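Local coordinates for protein FAD-linked sulfhydryl oxidase ERV1 (Arabidopsis thaliana, PDB 2HJ3) that uses FAD to oxidise pairs of thiols to disulfides with oxygen, supporting import and folding of small cysteine-containing proteins in the mitochondrial intermembrane space, at residues S78-L81 with C82-N86; V40-L43 with M44-S48; A26-P29 with E30-R34; T33-Q36 with K37-K41. All blocks are in the same frame, centred on the assembly; numbering follows the deposited sequence.

Contact 1: S78-L81 with C82-N86. With FAD (flavin-adenine dinucleotide), chain K; SO4 (sulfate ion), chain F.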
loop_
_atom_site.group_PDB
_atom_site.type_symbol
_atom_site.label_atom_id
_atom_site.label_comp_id
_atom_site.label_asym_id
_atom_site.label_seq_id
_atom_site.Cartn_x
_atom_site.Cartn_y
_atom_site.Cartn_z
ATOM N N SER A 78 -4.944 -7.431 -12.476
ATOM C CA SER A 78 -5.608 -6.170 -12.818
ATOM C C SER A 78 -7.113 -6.335 -12.726
ATOM O O SER A 78 -7.801 -5.519 -12.115
ATOM C CB SER A 78 -5.297 -5.754 -14.251
ATOM O OG SER A 78 -3.915 -5.696 -14.487
ATOM N N GLN A 79 -7.620 -7.390 -13.357
ATOM C CA GLN A 79 -9.055 -7.663 -13.368
ATOM C C GLN A 79 -9.553 -7.916 -11.958
ATOM O O GLN A 79 -10.484 -7.258 -11.489
ATOM C CB GLN A 79 -9.357 -8.880 -14.243
ATOM C CG GLN A 79 -8.986 -8.705 -15.708
ATOM C CD GLN A 79 -9.830 -7.652 -16.391
ATOM O OE1 GLN A 79 -9.318 -6.850 -17.176
ATOM N NE2 GLN A 79 -11.133 -7.650 -16.107
ATOM N N TRP A 80 -8.923 -8.868 -11.278
ATOM C CA TRP A 80 -9.313 -9.208 -9.922
ATOM C C TRP A 80 -9.423 -7.963 -9.043
ATOM O O TRP A 80 -10.416 -7.772 -8.340
ATOM C CB TRP A 80 -8.300 -10.178 -9.306
ATOM C CG TRP A 80 -8.606 -10.485 -7.875
ATOM C CD1 TRP A 80 -9.544 -11.353 -7.406
ATOM C CD2 TRP A 80 -8.033 -9.854 -6.726
ATOM N NE1 TRP A 80 -9.599 -11.301 -6.029
ATOM C CE2 TRP A 80 -8.681 -10.387 -5.587
ATOM C CE3 TRP A 80 -7.036 -8.888 -6.548
ATOM C CZ2 TRP A 80 -8.366 -9.986 -4.287
ATOM C CZ3 TRP A 80 -6.721 -8.487 -5.257
ATOM C CH2 TRP A 80 -7.386 -9.037 -4.141
ATOM N N LEU A 81 -8.402 -7.113 -9.089
ATOM C CA LEU A 81 -8.391 -5.898 -8.275
ATOM C C LEU A 81 -9.543 -4.969 -8.654
ATOM O O LEU A 81 -10.080 -4.258 -7.810
ATOM C CB LEU A 81 -7.051 -5.174 -8.438
ATOM C CG LEU A 81 -6.676 -4.148 -7.367
ATOM C CD1 LEU A 81 -6.779 -4.761 -5.976
ATOM C CD2 LEU A 81 -5.264 -3.667 -7.630
ATOM N N CYS A 82 -9.922 -4.983 -9.929
ATOM C CA CYS A 82 -11.022 -4.153 -10.407
ATOM C C CYS A 82 -12.351 -4.701 -9.904
ATOM O O CYS A 82 -13.255 -3.937 -9.542
ATOM C CB CYS A 82 -11.016 -4.102 -11.936
ATOM S SG CYS A 82 -12.453 -3.275 -12.696
ATOM N N HIS A 83 -12.468 -6.030 -9.862
ATOM C CA HIS A 83 -13.706 -6.657 -9.388
ATOM C C HIS A 83 -13.861 -6.404 -7.905
ATOM O O HIS A 83 -14.962 -6.163 -7.409
ATOM C CB HIS A 83 -13.700 -8.169 -9.656
ATOM C CG HIS A 83 -13.707 -8.521 -11.109
ATOM N ND1 HIS A 83 -14.703 -8.110 -11.967
ATOM C CD2 HIS A 83 -12.801 -9.175 -11.872
ATOM C CE1 HIS A 83 -14.404 -8.482 -13.199
ATOM N NE2 HIS A 83 -13.254 -9.129 -13.168
ATOM N N VAL A 84 -12.744 -6.467 -7.192
ATOM C CA VAL A 84 -12.768 -6.226 -5.764
ATOM C C VAL A 84 -13.210 -4.791 -5.532
ATOM O O VAL A 84 -14.109 -4.532 -4.739
ATOM C CB VAL A 84 -11.381 -6.476 -5.146
ATOM C CG1 VAL A 84 -11.268 -5.784 -3.788
ATOM C CG2 VAL A 84 -11.165 -7.978 -5.000
ATOM N N HIS A 85 -12.596 -3.859 -6.250
ATOM C CA HIS A 85 -12.955 -2.454 -6.107
ATOM C C HIS A 85 -14.442 -2.247 -6.428
ATOM O O HIS A 85 -15.110 -1.429 -5.794
ATOM C CB HIS A 85 -12.082 -1.599 -7.027
ATOM C CG HIS A 85 -12.131 -0.134 -6.724
ATOM N ND1 HIS A 85 -11.290 0.778 -7.329
ATOM C CD2 HIS A 85 -12.904 0.578 -5.872
ATOM C CE1 HIS A 85 -11.541 1.986 -6.858
ATOM N NE2 HIS A 85 -12.516 1.892 -5.971
ATOM N N ASN A 86 -14.970 -2.990 -7.398
ATOM C CA ASN A 86 -16.389 -2.841 -7.744
ATOM C C ASN A 86 -17.338 -3.310 -6.644
ATOM O O ASN A 86 -18.394 -2.718 -6.439
ATOM C CB ASN A 86 -16.715 -3.561 -9.053
ATOM C CG ASN A 86 -16.356 -2.734 -10.258
ATOM O OD1 ASN A 86 -16.444 -1.514 -10.218
ATOM N ND2 ASN A 86 -15.970 -3.386 -11.342
HETATM P PA FAD K . -12.522 5.309 -5.452
HETATM O O1A FAD K . -13.456 4.163 -5.262
HETATM O O2A FAD K . -11.609 5.850 -4.401
HETATM O O5B FAD K . -11.679 5.622 -6.727
HETATM C C5B FAD K . -10.397 5.652 -7.328
HETATM C C4B FAD K . -10.751 6.235 -8.679
HETATM O O4B FAD K . -10.182 5.101 -9.384
HETATM C C3B FAD K . -12.061 6.600 -9.432
HETATM O O3B FAD K . -12.421 7.978 -9.323
HETATM C C2B FAD K . -11.844 6.044 -10.770
HETATM O O2B FAD K . -11.069 6.815 -11.635
HETATM C C1B FAD K . -11.112 4.744 -10.415
HETATM N N9A FAD K . -11.789 3.494 -10.238
HETATM C C8A FAD K . -13.083 3.143 -9.779
HETATM N N7A FAD K . -13.455 1.898 -9.778
HETATM C C5A FAD K . -12.329 1.248 -10.268
HETATM C C6A FAD K . -12.010 -0.087 -10.588
HETATM N N6A FAD K . -12.972 -1.023 -10.450
HETATM N N1A FAD K . -10.752 -0.352 -11.115
HETATM C C2A FAD K . -9.806 0.578 -11.402
HETATM N N3A FAD K . -10.128 1.902 -11.034
HETATM C C4A FAD K . -11.419 2.174 -10.499
HETATM N N1 FAD K . -15.164 2.848 2.169
HETATM C C2 FAD K . -16.304 2.657 2.928
HETATM O O2 FAD K . -17.077 3.583 3.241
HETATM N N3 FAD K . -16.466 1.321 3.253
HETATM C C4 FAD K . -15.596 0.274 2.860
HETATM O O4 FAD K . -15.922 -0.837 3.392
HETATM C C4X FAD K . -14.477 0.531 2.084
HETATM N N5 FAD K . -13.462 -0.427 1.733
HETATM C C5X FAD K . -12.234 -0.169 1.081
HETATM C C6 FAD K . -11.282 -1.194 0.888
HETATM C C7 FAD K . -10.035 -0.873 0.272
HETATM C C7M FAD K . -9.012 -2.013 0.151
HETATM C C8 FAD K . -9.750 0.453 -0.180
HETATM C C8M FAD K . -8.531 0.987 -0.924
HETATM C C9 FAD K . -10.709 1.450 0.043
HETATM C C9A FAD K . -11.946 1.241 0.706
HETATM N N10 FAD K . -13.103 2.116 1.030
HETATM C C10 FAD K . -14.257 1.899 1.742
HETATM C "C1'" FAD K . -13.092 3.402 0.418
HETATM C "C2'" FAD K . -13.719 3.599 -0.924
HETATM O "O2'" FAD K . -13.636 2.358 -1.697
HETATM C "C3'" FAD K . -13.398 4.892 -1.609
HETATM O "O3'" FAD K . -12.021 4.883 -1.947
HETATM C "C4'" FAD K . -13.940 6.276 -1.289
HETATM O "O4'" FAD K . -15.358 6.179 -0.981
HETATM C "C5'" FAD K . -13.864 7.294 -2.353
HETATM O "O5'" FAD K . -14.570 7.021 -3.567
HETATM P P FAD K . -14.193 7.742 -4.902
HETATM O O1P FAD K . -15.582 7.775 -5.346
HETATM O O2P FAD K . -13.349 8.956 -4.807
HETATM O O3P FAD K . -13.482 6.549 -5.731
HETATM S S SO4 F . -17.991 -6.431 -11.612
HETATM O O1 SO4 F . -18.300 -7.869 -11.538
HETATM O O2 SO4 F . -18.986 -5.678 -10.831
HETATM O O3 SO4 F . -16.641 -6.190 -11.068
HETATM O O4 SO4 F . -18.033 -5.991 -13.018
#
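S78 meets C82 through the backbone: C82 N donates to S78 O at 3.1 Å, an i to i+4 bond within helix 74-91. The S78 hydroxyl is held by Q74 O, one turn back. At Q79 the carbonyl takes H83 N nearly straight on (2.8 Å), and H83 lies beside it with CD2 3.0 Å from Q79 O. At the edge of the imidazole ring, ND1 bonds O3 of a sulfate ion, which N86 ND2 also binds. W80 meets V84 through carbon: CG2 sits over one face of the six-membered ring as a CH-pi contact, 3.8 Å from the centroid and 25° off the normal. With CG anti to the backbone N (chi1 176°), the indole is carried to this methyl, while NE1 bonds N67 O. L81 O accepts H85 N, and the L81 side chain packs on L21, H22 and A25 of helix 10-27. H85 is swung toward the flavin cofactor: NE2 bonds FAD O1A at 2.6 Å, adenine N7A lies over one ring face, and ND1 pairs with H22. With an alanine here, FAD O1A would probably lose this donor, H22 its partner, and the adenine the ring against its face. C82, disulfide-bonded to C99, keeps its SG 3.2 Å from FAD N6A, and its carbonyl receives a weak bond from the same amine. These turns belong to the adenine end of the FAD pocket in the helical ERV/ALR sulfhydryl oxidase fold.

Contact 2: V40-L43 with M44-S48. With SO4 (sulfate ion), chain J.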
loop_
_atom_site.group_PDB
_atom_site.type_symbol
_atom_site.label_atom_id
_atom_site.label_comp_id
_atom_site.label_asym_id
_atom_site.label_seq_id
_atom_site.Cartn_x
_atom_site.Cartn_y
_atom_site.Cartn_z
ATOM N N VAL A 40 2.347 -10.432 -3.776
ATOM C CA VAL A 40 1.062 -9.855 -4.117
ATOM C C VAL A 40 -0.032 -10.435 -3.230
ATOM O O VAL A 40 -0.867 -9.707 -2.707
ATOM C CB VAL A 40 0.715 -10.116 -5.600
ATOM C CG1 VAL A 40 -0.790 -10.036 -5.814
ATOM C CG2 VAL A 40 1.395 -9.093 -6.463
ATOM N N LYS A 41 -0.027 -11.748 -3.061
ATOM C CA LYS A 41 -1.034 -12.379 -2.223
ATOM C C LYS A 41 -0.847 -12.010 -0.768
ATOM O O LYS A 41 -1.822 -11.785 -0.053
ATOM C CB LYS A 41 -0.985 -13.893 -2.381
ATOM C CG LYS A 41 -1.275 -14.354 -3.792
ATOM C CD LYS A 41 -1.305 -15.860 -3.895
ATOM C CE LYS A 41 -1.484 -16.291 -5.344
ATOM N NZ LYS A 41 -1.342 -17.770 -5.529
ATOM N N GLU A 42 0.403 -11.946 -0.323
ATOM C CA GLU A 42 0.680 -11.596 1.065
ATOM C C GLU A 42 0.261 -10.149 1.327
ATOM O O GLU A 42 -0.258 -9.819 2.396
ATOM C CB GLU A 42 2.168 -11.795 1.369
ATOM C CG GLU A 42 2.584 -11.507 2.820
ATOM C CD GLU A 42 1.749 -12.262 3.861
ATOM O OE1 GLU A 42 1.346 -13.415 3.591
ATOM O OE2 GLU A 42 1.512 -11.707 4.961
ATOM N N LEU A 43 0.476 -9.294 0.334
ATOM C CA LEU A 43 0.109 -7.887 0.437
ATOM C C LEU A 43 -1.392 -7.739 0.672
ATOM O O LEU A 43 -1.821 -6.957 1.518
ATOM C CB LEU A 43 0.514 -7.146 -0.842
ATOM C CG LEU A 43 -0.009 -5.714 -0.999
ATOM C CD1 LEU A 43 0.510 -4.839 0.131
ATOM C CD2 LEU A 43 0.420 -5.156 -2.341
ATOM N N MET A 44 -2.196 -8.499 -0.065
ATOM C CA MET A 44 -3.644 -8.420 0.103
ATOM C C MET A 44 -4.064 -8.919 1.484
ATOM O O MET A 44 -4.951 -8.348 2.116
ATOM C CB MET A 44 -4.370 -9.230 -0.975
ATOM C CG MET A 44 -4.032 -8.851 -2.400
ATOM S SD MET A 44 -3.912 -7.076 -2.683
ATOM C CE MET A 44 -5.525 -6.617 -2.547
ATOM N N THR A 45 -3.431 -9.990 1.949
ATOM C CA THR A 45 -3.737 -10.541 3.270
ATOM C C THR A 45 -3.405 -9.508 4.331
ATOM O O THR A 45 -4.186 -9.271 5.247
ATOM C CB THR A 45 -2.906 -11.795 3.563
ATOM O OG1 THR A 45 -3.210 -12.804 2.593
ATOM C CG2 THR A 45 -3.207 -12.323 4.962
ATOM N N ILE A 46 -2.231 -8.900 4.206
ATOM C CA ILE A 46 -1.819 -7.877 5.154
ATOM C C ILE A 46 -2.848 -6.751 5.162
ATOM O O ILE A 46 -3.287 -6.321 6.226
ATOM C CB ILE A 46 -0.409 -7.337 4.812
ATOM C CG1 ILE A 46 0.622 -8.457 5.028
ATOM C CG2 ILE A 46 -0.080 -6.121 5.676
ATOM C CD1 ILE A 46 2.037 -8.070 4.708
ATOM N N LEU A 47 -3.256 -6.288 3.985
ATOM C CA LEU A 47 -4.268 -5.229 3.907
ATOM C C LEU A 47 -5.581 -5.640 4.566
ATOM O O LEU A 47 -6.250 -4.818 5.195
ATOM C CB LEU A 47 -4.565 -4.849 2.452
ATOM C CG LEU A 47 -3.569 -3.972 1.702
ATOM C CD1 LEU A 47 -4.023 -3.820 0.265
ATOM C CD2 LEU A 47 -3.469 -2.613 2.364
ATOM N N SER A 48 -5.961 -6.906 4.421
ATOM C CA SER A 48 -7.213 -7.375 5.014
ATOM C C SER A 48 -7.211 -7.230 6.539
ATOM O O SER A 48 -8.272 -7.164 7.161
ATOM C CB SER A 48 -7.484 -8.834 4.624
ATOM O OG SER A 48 -6.559 -9.719 5.234
HETATM S S SO4 J . -3.344 -20.228 -3.338
HETATM O O1 SO4 J . -3.742 -18.837 -3.651
HETATM O O2 SO4 J . -4.527 -20.983 -2.874
HETATM O O3 SO4 J . -2.794 -20.858 -4.557
HETATM O O4 SO4 J . -2.309 -20.237 -2.277
#
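The homodimer interface of this sulfhydryl oxidase runs along helix 34-50, on which V40-L43 and M44-S48 are successive turns. Between the two segments the closest approach of side chains is that of E42 and I46: E42 leaves the backbone with CG anti to N (chi1 -178°) and then bends at chi2 (53°), which brings carboxylate OE2 to 3.4 Å from I46 CG1. The two side chains cross at about a right angle, and I46 CD1 lies close to the same oxygen. I46 CG1 also lies 3.1 Å from E42 O, the carbonyl that takes I46 N. L43 and L47 touch more loosely, CD1 to CG at 4.5 Å, and L47 N bonds L43 O at 2.9 Å. Across the interface, L43 packs on L43 of the second subunit, E42 on its I46, and L47 on its F20. Helix 34-50 is part of the four-helix bundle, and on its inner side M44 reaches the core. M44 CG rests 3.3 Å from V40 O, and bends at chi2 and chi3 then lead the thioether toward F60 of helix 54-66 and W80 and L81 of helix 74-91. L47 is set against L21 and F60 as well. On the outer flank K41 O accepts T45 N at 3.1 Å, whereas the extended K41 chain carries NZ to O1 of a sulfate ion, 3.2 Å away, probably taken from the crystallisation liquor.

Contact 3: A26-P29 with E30-R34. With SO4 (sulfate ion), chain C.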
loop_
_atom_site.group_PDB
_atom_site.type_symbol
_atom_site.label_atom_id
_atom_site.label_comp_id
_atom_site.label_asym_id
_atom_site.label_seq_id
_atom_site.Cartn_x
_atom_site.Cartn_y
_atom_site.Cartn_z
ATOM N N ALA A 26 -0.968 -2.608 -12.570
ATOM C CA ALA A 26 -0.675 -2.201 -13.942
ATOM C C ALA A 26 0.769 -2.546 -14.305
ATOM O O ALA A 26 1.085 -2.748 -15.481
ATOM C CB ALA A 26 -0.920 -0.705 -14.116
ATOM N N GLN A 27 1.632 -2.618 -13.289
ATOM C CA GLN A 27 3.052 -2.943 -13.461
ATOM C C GLN A 27 3.347 -4.432 -13.242
ATOM O O GLN A 27 4.431 -4.908 -13.581
ATOM C CB GLN A 27 3.906 -2.139 -12.470
ATOM C CG GLN A 27 3.685 -0.641 -12.515
ATOM C CD GLN A 27 4.163 -0.033 -13.810
ATOM O OE1 GLN A 27 5.364 0.003 -14.086
ATOM N NE2 GLN A 27 3.224 0.444 -14.625
ATOM N N TYR A 28 2.400 -5.161 -12.656
ATOM C CA TYR A 28 2.593 -6.587 -12.401
ATOM C C TYR A 28 3.063 -7.271 -13.690
ATOM O O TYR A 28 2.536 -7.011 -14.768
ATOM C CB TYR A 28 1.287 -7.220 -11.913
ATOM C CG TYR A 28 1.467 -8.554 -11.216
ATOM C CD1 TYR A 28 2.142 -8.642 -9.994
ATOM C CD2 TYR A 28 0.960 -9.729 -11.772
ATOM C CE1 TYR A 28 2.301 -9.872 -9.344
ATOM C CE2 TYR A 28 1.113 -10.956 -11.131
ATOM C CZ TYR A 28 1.782 -11.023 -9.917
ATOM O OH TYR A 28 1.909 -12.239 -9.268
ATOM N N PRO A 29 4.067 -8.151 -13.596
ATOM C CA PRO A 29 4.551 -8.821 -14.805
ATOM C C PRO A 29 3.596 -9.813 -15.479
ATOM O O PRO A 29 2.722 -10.416 -14.843
ATOM C CB PRO A 29 5.850 -9.477 -14.337
ATOM C CG PRO A 29 5.584 -9.765 -12.902
ATOM C CD PRO A 29 4.876 -8.521 -12.424
ATOM N N GLU A 30 3.770 -9.960 -16.788
ATOM C CA GLU A 30 2.955 -10.872 -17.576
ATOM C C GLU A 30 3.207 -12.278 -17.050
ATOM O O GLU A 30 2.275 -13.031 -16.791
ATOM C CB GLU A 30 3.344 -10.761 -19.056
ATOM C CG GLU A 30 2.702 -11.792 -19.983
ATOM C CD GLU A 30 1.184 -11.703 -20.037
ATOM O OE1 GLU A 30 0.610 -10.752 -19.444
ATOM O OE2 GLU A 30 0.570 -12.583 -20.685
ATOM N N LYS A 31 4.485 -12.610 -16.888
ATOM C CA LYS A 31 4.907 -13.904 -16.367
ATOM C C LYS A 31 5.651 -13.616 -15.068
ATOM O O LYS A 31 6.875 -13.491 -15.058
ATOM C CB LYS A 31 5.844 -14.600 -17.363
ATOM C CG LYS A 31 5.225 -14.835 -18.739
ATOM C CD LYS A 31 6.225 -15.457 -19.715
ATOM C CE LYS A 31 5.615 -15.598 -21.108
ATOM N NZ LYS A 31 6.569 -16.159 -22.119
ATOM N N PRO A 32 4.915 -13.498 -13.953
ATOM C CA PRO A 32 5.518 -13.218 -12.649
ATOM C C PRO A 32 6.307 -14.384 -12.076
ATOM O O PRO A 32 6.014 -15.542 -12.374
ATOM C CB PRO A 32 4.314 -12.876 -11.785
ATOM C CG PRO A 32 3.276 -13.804 -12.330
ATOM C CD PRO A 32 3.454 -13.644 -13.829
ATOM N N THR A 33 7.309 -14.068 -11.256
ATOM C CA THR A 33 8.118 -15.091 -10.612
ATOM C C THR A 33 7.316 -15.630 -9.438
ATOM O O THR A 33 6.282 -15.076 -9.066
ATOM C CB THR A 33 9.453 -14.529 -10.055
ATOM O OG1 THR A 33 9.174 -13.567 -9.030
ATOM C CG2 THR A 33 10.282 -13.878 -11.164
ATOM N N ARG A 34 7.804 -16.708 -8.848
ATOM C CA ARG A 34 7.137 -17.329 -7.714
ATOM C C ARG A 34 7.052 -16.365 -6.533
ATOM O O ARG A 34 6.073 -16.370 -5.785
ATOM C CB ARG A 34 7.902 -18.593 -7.325
ATOM C CG ARG A 34 7.270 -19.455 -6.254
ATOM C CD ARG A 34 7.971 -20.808 -6.245
ATOM N NE ARG A 34 7.651 -21.624 -5.077
ATOM C CZ ARG A 34 8.134 -22.847 -4.871
ATOM N NH1 ARG A 34 8.960 -23.399 -5.756
ATOM N NH2 ARG A 34 7.801 -23.517 -3.775
HETATM S S SO4 C . 10.737 -18.530 -10.438
HETATM O O1 SO4 C . 11.399 -19.656 -9.744
HETATM O O2 SO4 C . 10.108 -17.659 -9.428
HETATM O O3 SO4 C . 11.738 -17.761 -11.210
HETATM O O4 SO4 C . 9.704 -19.045 -11.359
#
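Y28 meets P32 just beyond the end of helix 10-27, and its ring can be followed outward from CB. CG stands anti to the backbone N (chi1 -162°), which points the ring away from the preceding helix, between the loop and helix 34-50. CE1, on one side, packs against V40 of helix 34-50. CE2, on the other, lies 3.8 Å from P32 CG, and CZ follows at 3.7 Å from P32 CB. The phenol oxygen ends the line: OH is 3.5 Å from P32 CB and is hydrogen-bonded to A71 O, with K37 also beside it. The tyrosine and proline side chains cross at about a right angle, and the pyrrolidine approaches the ring obliquely. This is the loop that joins helix 10-27 to helix 34-50 of the four-helix bundle. P29 and P32 both take extended, polyproline-like backbone angles; of the two residues between them E30 is helix-like and K31 is not, and the chain turns so that P32 comes back to P29. P29 CG sits 3.5 Å from P32 CB, while P32 CD comes within 3.5 Å of P29 O. P32 CB is thus held between P29 CG and the Y28 hydroxyl. The loop ends at T33, the N-cap residue of the next helix, after which R34 N gives its proton to O2 of a sulfate ion at 2.6 Å, with an N-H...O angle of 168°.

Contact 4: T33-Q36 with K37-K41. With SO4 (sulfate ion), chain C; SO4 (sulfate ion), chain H; SO4 (sulfate ion), chain J.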
loop_
_atom_site.group_PDB
_atom_site.type_symbol
_atom_site.label_atom_id
_atom_site.label_comp_id
_atom_site.label_asym_id
_atom_site.label_seq_id
_atom_site.Cartn_x
_atom_site.Cartn_y
_atom_site.Cartn_z
ATOM N N THR A 33 7.309 -14.068 -11.256
ATOM C CA THR A 33 8.118 -15.091 -10.612
ATOM C C THR A 33 7.316 -15.630 -9.438
ATOM O O THR A 33 6.282 -15.076 -9.066
ATOM C CB THR A 33 9.453 -14.529 -10.055
ATOM O OG1 THR A 33 9.174 -13.567 -9.030
ATOM C CG2 THR A 33 10.282 -13.878 -11.164
ATOM N N ARG A 34 7.804 -16.708 -8.848
ATOM C CA ARG A 34 7.137 -17.329 -7.714
ATOM C C ARG A 34 7.052 -16.365 -6.533
ATOM O O ARG A 34 6.073 -16.370 -5.785
ATOM C CB ARG A 34 7.902 -18.593 -7.325
ATOM C CG ARG A 34 7.270 -19.455 -6.254
ATOM C CD ARG A 34 7.971 -20.808 -6.245
ATOM N NE ARG A 34 7.651 -21.624 -5.077
ATOM C CZ ARG A 34 8.134 -22.847 -4.871
ATOM N NH1 ARG A 34 8.960 -23.399 -5.756
ATOM N NH2 ARG A 34 7.801 -23.517 -3.775
ATOM N N GLN A 35 8.069 -15.523 -6.372
ATOM C CA GLN A 35 8.072 -14.580 -5.263
ATOM C C GLN A 35 7.111 -13.412 -5.496
ATOM O O GLN A 35 6.396 -12.995 -4.584
ATOM C CB GLN A 35 9.487 -14.045 -5.009
ATOM C CG GLN A 35 9.615 -13.322 -3.670
ATOM C CD GLN A 35 10.979 -12.686 -3.463
ATOM O OE1 GLN A 35 11.328 -11.753 -4.225
ATOM N NE2 GLN A 35 11.699 -13.119 -2.532
ATOM N N GLN A 36 7.100 -12.878 -6.710
ATOM C CA GLN A 36 6.207 -11.771 -7.019
ATOM C C GLN A 36 4.756 -12.187 -6.792
ATOM O O GLN A 36 3.939 -11.400 -6.324
ATOM C CB GLN A 36 6.411 -11.319 -8.462
ATOM C CG GLN A 36 7.806 -10.813 -8.728
ATOM C CD GLN A 36 8.046 -10.510 -10.187
ATOM O OE1 GLN A 36 7.906 -11.432 -11.024
ATOM N NE2 GLN A 36 8.379 -9.349 -10.498
ATOM N N LYS A 37 4.449 -13.440 -7.110
ATOM C CA LYS A 37 3.104 -13.964 -6.931
ATOM C C LYS A 37 2.810 -14.025 -5.436
ATOM O O LYS A 37 1.745 -13.611 -4.975
ATOM C CB LYS A 37 3.008 -15.356 -7.561
ATOM C CG LYS A 37 1.597 -15.927 -7.609
ATOM C CD LYS A 37 1.522 -17.231 -8.406
ATOM C CE LYS A 37 0.097 -17.798 -8.409
ATOM N NZ LYS A 37 -0.055 -19.062 -9.200
ATOM N N LYS A 38 3.781 -14.525 -4.681
ATOM C CA LYS A 38 3.664 -14.650 -3.231
ATOM C C LYS A 38 3.510 -13.300 -2.522
ATOM O O LYS A 38 2.708 -13.161 -1.596
ATOM C CB LYS A 38 4.896 -15.375 -2.698
ATOM C CG LYS A 38 4.973 -15.513 -1.198
ATOM C CD LYS A 38 6.293 -16.171 -0.822
ATOM C CE LYS A 38 6.350 -16.551 0.649
ATOM N NZ LYS A 38 7.599 -17.323 0.952
ATOM N N ASP A 39 4.274 -12.303 -2.951
ATOM C CA ASP A 39 4.192 -10.991 -2.316
ATOM C C ASP A 39 2.844 -10.332 -2.550
ATOM O O ASP A 39 2.267 -9.746 -1.634
ATOM C CB ASP A 39 5.314 -10.078 -2.815
ATOM C CG ASP A 39 6.687 -10.593 -2.433
ATOM O OD1 ASP A 39 6.766 -11.387 -1.472
ATOM O OD2 ASP A 39 7.679 -10.195 -3.082
ATOM N N VAL A 40 2.347 -10.432 -3.776
ATOM C CA VAL A 40 1.062 -9.855 -4.117
ATOM C C VAL A 40 -0.032 -10.435 -3.230
ATOM O O VAL A 40 -0.867 -9.707 -2.707
ATOM C CB VAL A 40 0.715 -10.116 -5.600
ATOM C CG1 VAL A 40 -0.790 -10.036 -5.814
ATOM C CG2 VAL A 40 1.395 -9.093 -6.463
ATOM N N LYS A 41 -0.027 -11.748 -3.061
ATOM C CA LYS A 41 -1.034 -12.379 -2.223
ATOM C C LYS A 41 -0.847 -12.010 -0.768
ATOM O O LYS A 41 -1.822 -11.785 -0.053
ATOM C CB LYS A 41 -0.985 -13.893 -2.381
ATOM C CG LYS A 41 -1.275 -14.354 -3.792
ATOM C CD LYS A 41 -1.305 -15.860 -3.895
ATOM C CE LYS A 41 -1.484 -16.291 -5.344
ATOM N NZ LYS A 41 -1.342 -17.770 -5.529
HETATM S S SO4 C . 10.737 -18.530 -10.438
HETATM O O1 SO4 C . 11.399 -19.656 -9.744
HETATM O O2 SO4 C . 10.108 -17.659 -9.428
HETATM O O3 SO4 C . 11.738 -17.761 -11.210
HETATM O O4 SO4 C . 9.704 -19.045 -11.359
HETATM S S SO4 H . 9.259 -13.683 1.382
HETATM O O1 SO4 H . 8.824 -12.284 1.606
HETATM O O2 SO4 H . 8.759 -14.539 2.484
HETATM O O3 SO4 H . 8.713 -14.171 0.094
HETATM O O4 SO4 H . 10.740 -13.728 1.345
HETATM S S SO4 J . -3.344 -20.228 -3.338
HETATM O O1 SO4 J . -3.742 -18.837 -3.651
HETATM O O2 SO4 J . -4.527 -20.983 -2.874
HETATM O O3 SO4 J . -2.794 -20.858 -4.557
HETATM O O4 SO4 J . -2.309 -20.237 -2.277
#
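Q35 and D39 lie one turn apart at the start of helix 34-50, whose N terminus is closed by a capping box of T33 and Q36. The Q35 amide and D39 carboxylate cross obliquely, their planes 31° apart. They meet through carbon: Q35 CG stands 3.7 Å from D39 OD2, while D39 N bonds Q35 O at 2.8 Å. CG of D39 sits anti to the carbonyl carbon (chi1 -64°), which lays the carboxylate back along Q35. OD1 forms a salt bridge with R49 of the second subunit, so this buried acid ties the helix across the dimer. An asparagine in its place would probably cost R49 of the second subunit its carboxylate partner, leaving it a sulfate ion, and weaken that link. The extended K38 chain runs to a sulfate ion, to which NZ makes a weak bond. At the cap, T33 OG1 takes the crowded position between N and the carbonyl carbon, and from there accepts Q36 N at 3.2 Å. In return the Q36 side chain, extended beyond CG, reaches back to T33, whose N donates to Q36 OE1 in the carbonyl plane, on a lone pair, at 2.7 Å and 171°.

From the N terminus, contact 3 comes first, turning the chain from helix 10-27 into helix 34-50. Contact 4 begins where it ends, sharing T33 and R34, and contact 2 takes over at V40 and K41 to carry the same helix onward. Contact 1 follows later on helix 74-91. All four are short-range; contacts 3, 4 and 2 overlap at their ends, and none nests in or crosses another. They are tied by side chains instead: Y28 of contact 3 leans on V40, common to contacts 2 and 4, and P29 touches Q36 of the cap. M44 of contact 2 reaches W80 and L81 of contact 1, joining the dimer-facing helix to a helix that binds FAD.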